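Local atomic coordinates of C-1-tetrahydrofolate synthase, cytoplasmic, putative (Trypanosoma brucei, PDB entry 4CJX), a protein that probably interconverts folate-bound one-carbon units as a homodimeric, NADP-dependent methylenetetrahydrofolate dehydrogenase that also acts as a methenyltetrahydrofolate cyclohydrolase. Residues C145-P148 with V149-G152; V171-L174 with L175-G179; A217-L220 with C221-A224; A237-P240 with G241-R244. One frame throughout, in Å; residues are numbered along the deposited sequence.

Interaction 1: C145-P148 with V149-G152; sequences CLLP and VNVG
C145 and N150 meet where the segment 145-148, whose last residue opens helix 148-151, doubles back on that short helix. C145 has left-handed helical backbone angles, and its SG, turned anti to the backbone N (chi1 -170°), lies against the peptide that joins N150 to V151: it is 3.6 Å from N150 C and equally close to V151 N, with N150 CB also alongside. The sulfur therefore packs against backbone as much as against side chain.

P148 is the first residue of the helix. Its ring nitrogen has no hydrogen to offer, which costs nothing in a first turn, where an N-H would have no carbonyl behind it to bond. Its carbonyl does take part: G152 N donates to P148 O at 2.8 Å. One residue earlier, L147 occupies the N-cap, and its O receives two donors, N150 N at 2.9 Å with a bent angle of 132° and V151 N at 2.9 Å, almost straight. CG1 of V151 sits beside this pair of carbonyls, 3.6 Å from L147 O and 3.7 Å from P148 O.

The polar end of N150 has its partners upstream: ND2 is hydrogen-bonded to D142 OD2 and P139 O, and the D142 carboxylate also receives L146 N and L147 N. P148 and V149 pack on V149 of the second subunit, and V151 on G152 of that subunit. The contact is a clear example of a one-turn helix opened by proline just after the N-cap, here set at the dimer interface with the side chain of C145 about 6 Å from that of the NADP-binding residue I195.

Interaction 2: V171-L174 with L175-G179; sequences VMEL and LRCSG
L175 O is held by two donors, S178 OG at 2.7 Å and G179 N at 2.9 Å, which approach from the same face of the carbonyl plane, while L175 N reaches back along the helix to V171 O at 2.9 Å. S178 completes the pattern through its hydroxyl oxygen, which is also hydrogen-bonded to V180 N just past the helix end. G179 follows with positive phi (85°), a backbone setting that suits glycine and turns the chain out of the helix.

Further up, the regular i to i+4 ladder continues: R176 N binds M172 O, C177 N binds E173 O, and S178 N binds L174 O. One side-chain pair runs beside it. E173 starts anti to its own N and then bends at CG (chi2 68°), which brings its carboxylate round to the fully extended R176. OE1 presents its syn lone pair to NH1 at a rather long 3.3 Å, and the bond enters the guanidinium at its edge, near its plane. The two flat groups stand 85° apart, so this is a single-contact salt bridge and not a two-pronged one. OE1 also lies 3.6 Å from R176 CD, against the aliphatic part of the arginine.

On the apolar flank, L175 CD1 packs against V171 CG1 at 4.2 Å and against M172 SD at 4.3 Å. This flank faces helix 197-206, where V171 touches V200, M172 touches L203 and L204, and L175 touches L204. L174 and E173 lean on V299 of helix 296-316, and E173 and C177 rest on I37 and V33 of helix 30-51.

Interaction 3: A217-L220 with C221-A224; sequences ATPL and CDIA
P219 and I223 are joined by the first full helical bond of the segment: I223 N donates to P219 O at 3.1 Å, in the carbonyl plane. The same oxygen also receives D222 N at 3.0 Å, but with an angle of only 124° that second bond is weak. One residue on, A224 N binds L220 O at 2.9 Å and the ladder has become regular.

P219 holds the N-cap, and as a proline it brings no polar side-chain atom to cap the first turn. The carboxylate of D222, three residues later, lies in that turn, where its charge would probably be favoured by the helix dipole. Its chain runs alongside the P219 ring, the two pointing the same way, with OD2 3.9 Å from P219 CB; OD1 forms a long, weak ion pair with R186 of the second subunit.

Helix 220-228, opened here, is the connection between strands 210-214 and 232-235 of the Rossmann-type parallel sheet, a beta-alpha-beta crossover that passes over strand 186-190.

The hydroxyl of T218 is satisfied just upstream, where OG1 is hydrogen-bonded to H215 N. T218 meets I223 through CB and CG2, the latter, anti to the backbone N, 3.8 Å from I223 CG1. Extended to its end (chi2 180°), I223 lays CD1 3.4 Å from T218 O, and W247 packs against the side chains of L220, I223 and A224.

Interaction 4: A237-P240 with G241-R244; sequences AGQP and GLVR
P240 passes the chain to G241 in the middle of a type II beta turn that runs from Q239 to L242. G241 fills the third position of the turn with positive phi (71°), where a side chain would crowd P240 O.

L242 closes the turn: its N donates to Q239 O at 3.2 Å, with the donor lying well above the carbonyl plane and not on a lone pair. Its side chain then crosses that of Q239 at about a right angle, CB meeting Q239 CG at 3.9 Å. With CG anti to the backbone N (chi1 171°), the leucine brings CD2 to A237 CB, ahead of the turn, 3.8 Å away, and packs as well on S216 and L190.

V243 continues with backbone hydrogen bonds to D276 and C278. R244 then curls back, so that NH1 binds L242 O at 2.9 Å with that oxygen in the guanidinium plane, tying down the carbonyl just after the turn.

Before the turn, the D276 carboxylate collects the N-H groups of A237, G238 and Q239. Proline followed by glycine at the two central positions is a classic type II turn, here in the loop after strand 232-235, beside the NADP-binding residue S216.

Interactions 3 and 4 form one neighbourhood, their centres 11 Å apart: L220 CD2 lies 3.6 Å from R244 NH2, and I223 CD1 lies 4.3 Å from L242 CD1. Both border S216, an NADP-binding residue, whose side chain is about 6 Å from that of I223 and about 4 Å from that of A237. The nearest atoms of interactions 1 and 2 are about 12 Å apart, and those of interactions 2 and 4 about 10 Å. Interactions 1 and 2 both lie near, but not against, the bound inhibitor: the side chain of C145 is about 9 Å from it and that of L174 about 10 Å. Interactions 1 and 3 share contact with the second subunit, although their centres are 30 Å apart.

Interaction 1: C145-P148 with V149-G152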
loop_
_atom_site.group_PDB
_atom_site.type_symbol
_atom_site.label_atom_id
_atom_site.label_comp_id
_atom_site.label_asym_id
_atom_site.label_seq_id
_atom_site.Cartn_x
_atom_site.Cartn_y
_atom_site.Cartn_z
ATOM N N CYS B 145 -12.020 -7.106 0.601
ATOM C CA CYS B 145 -10.560 -7.012 0.744
ATOM C C CYS B 145 -10.216 -5.791 1.605
ATOM O O CYS B 145 -9.398 -4.946 1.248
ATOM C CB CYS B 145 -9.868 -6.962 -0.630
ATOM S SG CYS B 145 -8.071 -7.123 -0.534
ATOM N N LEU B 146 -10.883 -5.685 2.739
ATOM C CA LEU B 146 -10.665 -4.573 3.657
ATOM C C LEU B 146 -9.639 -4.926 4.758
ATOM O O LEU B 146 -9.070 -4.024 5.380
ATOM C CB LEU B 146 -11.999 -4.142 4.288
ATOM C CG LEU B 146 -12.781 -3.117 3.466
ATOM C CD1 LEU B 146 -14.212 -3.053 3.960
ATOM C CD2 LEU B 146 -12.133 -1.727 3.500
ATOM N N LEU B 147 -9.406 -6.223 4.983
ATOM C CA LEU B 147 -8.548 -6.661 6.064
ATOM C C LEU B 147 -7.082 -6.456 5.666
ATOM O O LEU B 147 -6.712 -6.737 4.531
ATOM C CB LEU B 147 -8.784 -8.141 6.377
ATOM C CG LEU B 147 -10.054 -8.551 7.129
ATOM C CD1 LEU B 147 -10.008 -10.030 7.472
ATOM C CD2 LEU B 147 -10.197 -7.750 8.406
ATOM N N PRO B 148 -6.242 -5.990 6.616
ATOM C CA PRO B 148 -4.817 -5.891 6.368
ATOM C C PRO B 148 -4.220 -7.159 5.757
ATOM O O PRO B 148 -3.488 -7.067 4.788
ATOM C CB PRO B 148 -4.251 -5.611 7.753
ATOM C CG PRO B 148 -5.319 -4.806 8.400
ATOM C CD PRO B 148 -6.600 -5.431 7.934
ATOM N N VAL B 149 -4.534 -8.335 6.296
ATOM C CA VAL B 149 -3.971 -9.564 5.735
ATOM C C VAL B 149 -4.303 -9.705 4.241
ATOM O O VAL B 149 -3.507 -10.235 3.483
ATOM C CB VAL B 149 -4.364 -10.824 6.546
ATOM C CG1 VAL B 149 -5.829 -11.172 6.345
ATOM C CG2 VAL B 149 -3.471 -12.007 6.188
ATOM N N ASN B 150 -5.433 -9.182 3.794
ATOM C CA ASN B 150 -5.777 -9.281 2.388
ATOM C C ASN B 150 -5.258 -8.102 1.499
ATOM O O ASN B 150 -4.677 -8.311 0.422
ATOM C CB ASN B 150 -7.281 -9.464 2.264
ATOM C CG ASN B 150 -7.741 -10.835 2.758
ATOM O OD1 ASN B 150 -7.013 -11.816 2.697
ATOM N ND2 ASN B 150 -8.954 -10.894 3.253
ATOM N N VAL B 151 -5.445 -6.885 1.961
ATOM C CA VAL B 151 -4.961 -5.737 1.239
ATOM C C VAL B 151 -3.416 -5.762 1.196
ATOM O O VAL B 151 -2.836 -5.394 0.195
ATOM C CB VAL B 151 -5.534 -4.426 1.829
ATOM C CG1 VAL B 151 -4.789 -4.026 3.095
ATOM C CG2 VAL B 151 -5.461 -3.321 0.797
ATOM N N GLY B 152 -2.766 -6.240 2.251
ATOM C CA GLY B 152 -1.303 -6.352 2.277
ATOM C C GLY B 152 -0.667 -7.280 1.251
ATOM O O GLY B 152 0.548 -7.378 1.206
#

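Interaction 2: V171-L174 with L175-G179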
loop_
_atom_site.group_PDB
_atom_site.type_symbol
_atom_site.label_atom_id
_atom_site.label_comp_id
_atom_site.label_asym_id
_atom_site.label_seq_id
_atom_site.Cartn_x
_atom_site.Cartn_y
_atom_site.Cartn_z
ATOM N N VAL B 171 -12.126 -0.914 -11.903
ATOM C CA VAL B 171 -11.300 -0.002 -12.683
ATOM C C VAL B 171 -10.397 -0.785 -13.605
ATOM O O VAL B 171 -10.284 -0.469 -14.807
ATOM C CB VAL B 171 -10.434 0.914 -11.795
ATOM C CG1 VAL B 171 -9.378 1.610 -12.617
ATOM C CG2 VAL B 171 -11.301 1.942 -11.081
ATOM N N MET B 172 -9.744 -1.807 -13.046
ATOM C CA MET B 172 -8.809 -2.595 -13.831
ATOM C C MET B 172 -9.565 -3.336 -14.931
ATOM O O MET B 172 -9.087 -3.442 -16.064
ATOM C CB MET B 172 -7.999 -3.577 -12.943
ATOM C CG MET B 172 -7.078 -2.926 -11.919
ATOM S SD MET B 172 -6.074 -1.570 -12.548
ATOM C CE MET B 172 -4.790 -2.417 -13.466
ATOM N N GLU B 173 -10.771 -3.801 -14.619
ATOM C CA GLU B 173 -11.605 -4.465 -15.622
ATOM C C GLU B 173 -12.026 -3.506 -16.755
ATOM O O GLU B 173 -12.076 -3.902 -17.925
ATOM C CB GLU B 173 -12.834 -5.095 -14.952
ATOM C CG GLU B 173 -13.869 -5.704 -15.893
ATOM C CD GLU B 173 -13.395 -6.957 -16.636
ATOM O OE1 GLU B 173 -12.379 -7.581 -16.257
ATOM O OE2 GLU B 173 -14.069 -7.309 -17.625
ATOM N N LEU B 174 -12.345 -2.263 -16.411
ATOM C CA LEU B 174 -12.689 -1.295 -17.434
ATOM C C LEU B 174 -11.482 -0.902 -18.301
ATOM O O LEU B 174 -11.642 -0.732 -19.498
ATOM C CB LEU B 174 -13.381 -0.079 -16.820
ATOM C CG LEU B 174 -14.787 -0.458 -16.329
ATOM C CD1 LEU B 174 -15.396 0.684 -15.570
ATOM C CD2 LEU B 174 -15.715 -0.847 -17.458
ATOM N N LEU B 175 -10.284 -0.805 -17.706
ATOM C CA LEU B 175 -9.039 -0.634 -18.499
ATOM C C LEU B 175 -8.769 -1.808 -19.452
ATOM O O LEU B 175 -8.358 -1.632 -20.604
ATOM C CB LEU B 175 -7.831 -0.375 -17.601
ATOM C CG LEU B 175 -7.868 0.989 -16.900
ATOM C CD1 LEU B 175 -6.754 1.124 -15.869
ATOM C CD2 LEU B 175 -7.781 2.144 -17.888
ATOM N N ARG B 176 -9.026 -3.012 -18.970
ATOM C CA ARG B 176 -8.900 -4.225 -19.781
ATOM C C ARG B 176 -9.856 -4.172 -20.994
ATOM O O ARG B 176 -9.479 -4.512 -22.129
ATOM C CB ARG B 176 -9.235 -5.409 -18.881
ATOM C CG ARG B 176 -8.963 -6.773 -19.443
ATOM C CD ARG B 176 -9.642 -7.806 -18.555
ATOM N NE ARG B 176 -9.340 -9.169 -18.955
ATOM C CZ ARG B 176 -9.823 -10.252 -18.348
ATOM N NH1 ARG B 176 -10.650 -10.137 -17.303
ATOM N NH2 ARG B 176 -9.481 -11.460 -18.782
ATOM N N CYS B 177 -11.095 -3.753 -20.726
ATOM C CA CYS B 177 -12.111 -3.621 -21.766
ATOM C C CYS B 177 -11.701 -2.583 -22.811
ATOM O O CYS B 177 -11.902 -2.793 -24.012
ATOM C CB CYS B 177 -13.467 -3.221 -21.165
ATOM S SG CYS B 177 -14.278 -4.500 -20.181
ATOM N N SER B 178 -11.144 -1.462 -22.351
ATOM C CA SER B 178 -10.644 -0.453 -23.262
ATOM C C SER B 178 -9.558 -1.091 -24.133
ATOM O O SER B 178 -9.568 -0.961 -25.359
ATOM C CB SER B 178 -10.142 0.799 -22.508
ATOM O OG SER B 178 -8.839 0.619 -21.936
ATOM N N GLY B 179 -8.660 -1.825 -23.487
ATOM C CA GLY B 179 -7.470 -2.384 -24.132
ATOM C C GLY B 179 -6.280 -1.426 -24.211
ATOM O O GLY B 179 -5.330 -1.717 -24.902
#

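Interaction 3: A217-L220 with C221-A224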
loop_
_atom_site.group_PDB
_atom_site.type_symbol
_atom_site.label_atom_id
_atom_site.label_comp_id
_atom_site.label_asym_id
_atom_site.label_seq_id
_atom_site.Cartn_x
_atom_site.Cartn_y
_atom_site.Cartn_z
ATOM N N ALA B 217 -8.244 18.004 -2.437
ATOM C CA ALA B 217 -7.814 19.297 -1.937
ATOM C C ALA B 217 -6.344 19.584 -2.194
ATOM O O ALA B 217 -5.826 20.551 -1.692
ATOM C CB ALA B 217 -8.149 19.427 -0.460
ATOM N N THR B 218 -5.675 18.753 -2.986
ATOM C CA THR B 218 -4.326 19.048 -3.467
ATOM C C THR B 218 -4.349 20.381 -4.258
ATOM O O THR B 218 -5.296 20.626 -4.976
ATOM C CB THR B 218 -3.847 17.906 -4.374
ATOM O OG1 THR B 218 -3.741 16.701 -3.612
ATOM C CG2 THR B 218 -2.506 18.223 -5.062
ATOM N N PRO B 219 -3.315 21.233 -4.125
ATOM C CA PRO B 219 -3.368 22.474 -4.909
ATOM C C PRO B 219 -3.707 22.241 -6.397
ATOM O O PRO B 219 -3.163 21.366 -7.066
ATOM C CB PRO B 219 -1.986 23.064 -4.721
ATOM C CG PRO B 219 -1.602 22.603 -3.363
ATOM C CD PRO B 219 -2.075 21.168 -3.337
ATOM N N LEU B 220 -4.663 23.016 -6.866
ATOM C CA LEU B 220 -5.235 22.837 -8.180
ATOM C C LEU B 220 -4.240 22.967 -9.307
ATOM O O LEU B 220 -4.368 22.284 -10.306
ATOM C CB LEU B 220 -6.324 23.881 -8.416
ATOM C CG LEU B 220 -7.325 23.367 -9.432
ATOM C CD1 LEU B 220 -8.305 22.443 -8.722
ATOM C CD2 LEU B 220 -7.999 24.555 -10.102
ATOM N N CYS B 221 -3.271 23.857 -9.149
ATOM C CA CYS B 221 -2.245 24.035 -10.161
ATOM C C CYS B 221 -1.429 22.745 -10.356
ATOM O O CYS B 221 -1.065 22.412 -11.488
ATOM C CB CYS B 221 -1.349 25.225 -9.835
ATOM S SG CYS B 221 -0.411 25.106 -8.293
ATOM N N ASP B 222 -1.195 22.018 -9.254
ATOM C CA ASP B 222 -0.497 20.740 -9.303
ATOM C C ASP B 222 -1.369 19.653 -9.956
ATOM O O ASP B 222 -0.899 18.881 -10.774
ATOM C CB ASP B 222 -0.105 20.286 -7.889
ATOM C CG ASP B 222 0.954 21.162 -7.257
ATOM O OD1 ASP B 222 1.652 21.887 -7.989
ATOM O OD2 ASP B 222 1.123 21.110 -6.020
ATOM N N ILE B 223 -2.646 19.605 -9.589
ATOM C CA ILE B 223 -3.523 18.586 -10.119
ATOM C C ILE B 223 -3.571 18.780 -11.649
ATOM O O ILE B 223 -3.426 17.826 -12.434
ATOM C CB ILE B 223 -4.948 18.688 -9.516
ATOM C CG1 ILE B 223 -4.938 18.383 -8.012
ATOM C CG2 ILE B 223 -5.912 17.761 -10.240
ATOM C CD1 ILE B 223 -6.315 18.470 -7.370
ATOM N N ALA B 224 -3.747 20.024 -12.062
ATOM C CA ALA B 224 -3.840 20.348 -13.489
ATOM C C ALA B 224 -2.585 19.891 -14.240
ATOM O O ALA B 224 -2.660 19.228 -15.275
ATOM C CB ALA B 224 -4.042 21.833 -13.657
#

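Interaction 4: A237-P240 with G241-R244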
loop_
_atom_site.group_PDB
_atom_site.type_symbol
_atom_site.label_atom_id
_atom_site.label_comp_id
_atom_site.label_asym_id
_atom_site.label_seq_id
_atom_site.Cartn_x
_atom_site.Cartn_y
_atom_site.Cartn_z
ATOM N N ALA B 237 -12.005 10.637 -5.987
ATOM C CA ALA B 237 -11.892 11.615 -4.912
ATOM C C ALA B 237 -13.239 12.031 -4.351
ATOM O O ALA B 237 -13.282 12.580 -3.277
ATOM C CB ALA B 237 -11.135 12.842 -5.412
ATOM N N GLY B 238 -14.332 11.810 -5.088
ATOM C CA GLY B 238 -15.680 12.139 -4.588
ATOM C C GLY B 238 -15.874 13.636 -4.506
ATOM O O GLY B 238 -16.252 14.180 -3.470
ATOM N N GLN B 239 -15.582 14.303 -5.617
ATOM C CA GLN B 239 -15.648 15.744 -5.701
ATOM C C GLN B 239 -16.126 16.060 -7.098
ATOM O O GLN B 239 -15.360 15.962 -8.042
ATOM C CB GLN B 239 -14.264 16.358 -5.505
ATOM C CG GLN B 239 -14.250 17.873 -5.547
ATOM C CD GLN B 239 -14.869 18.442 -4.311
ATOM O OE1 GLN B 239 -14.395 18.196 -3.200
ATOM N NE2 GLN B 239 -15.948 19.168 -4.475
ATOM N N PRO B 240 -17.400 16.451 -7.242
ATOM C CA PRO B 240 -17.910 16.677 -8.596
ATOM C C PRO B 240 -17.223 17.820 -9.321
ATOM O O PRO B 240 -16.991 18.887 -8.752
ATOM C CB PRO B 240 -19.389 17.008 -8.361
ATOM C CG PRO B 240 -19.691 16.528 -6.982
ATOM C CD PRO B 240 -18.423 16.733 -6.218
ATOM N N GLY B 241 -16.905 17.596 -10.586
ATOM C CA GLY B 241 -16.255 18.620 -11.391
ATOM C C GLY B 241 -14.818 18.898 -11.014
ATOM O O GLY B 241 -14.269 19.929 -11.387
ATOM N N LEU B 242 -14.191 17.983 -10.278
ATOM C CA LEU B 242 -12.824 18.193 -9.862
ATOM C C LEU B 242 -11.888 18.168 -11.070
ATOM O O LEU B 242 -11.033 19.029 -11.190
ATOM C CB LEU B 242 -12.378 17.115 -8.866
ATOM C CG LEU B 242 -10.886 17.111 -8.508
ATOM C CD1 LEU B 242 -10.565 18.394 -7.769
ATOM C CD2 LEU B 242 -10.542 15.912 -7.626
ATOM N N VAL B 243 -12.037 17.161 -11.922
ATOM C CA VAL B 243 -11.188 17.014 -13.097
ATOM C C VAL B 243 -11.788 17.765 -14.279
ATOM O O VAL B 243 -12.713 17.275 -14.943
ATOM C CB VAL B 243 -10.940 15.534 -13.465
ATOM C CG1 VAL B 243 -10.034 15.410 -14.691
ATOM C CG2 VAL B 243 -10.345 14.802 -12.265
ATOM N N ARG B 244 -11.233 18.949 -14.528
ATOM C CA ARG B 244 -11.584 19.765 -15.691
ATOM C C ARG B 244 -11.272 19.063 -16.993
ATOM O O ARG B 244 -10.222 18.482 -17.151
ATOM C CB ARG B 244 -10.833 21.081 -15.656
ATOM C CG ARG B 244 -11.498 22.178 -14.842
ATOM C CD ARG B 244 -11.542 21.844 -13.374
ATOM N NE ARG B 244 -11.571 23.026 -12.509
ATOM C CZ ARG B 244 -11.516 22.972 -11.167
ATOM N NH1 ARG B 244 -11.418 21.790 -10.517
ATOM N NH2 ARG B 244 -11.555 24.107 -10.467
#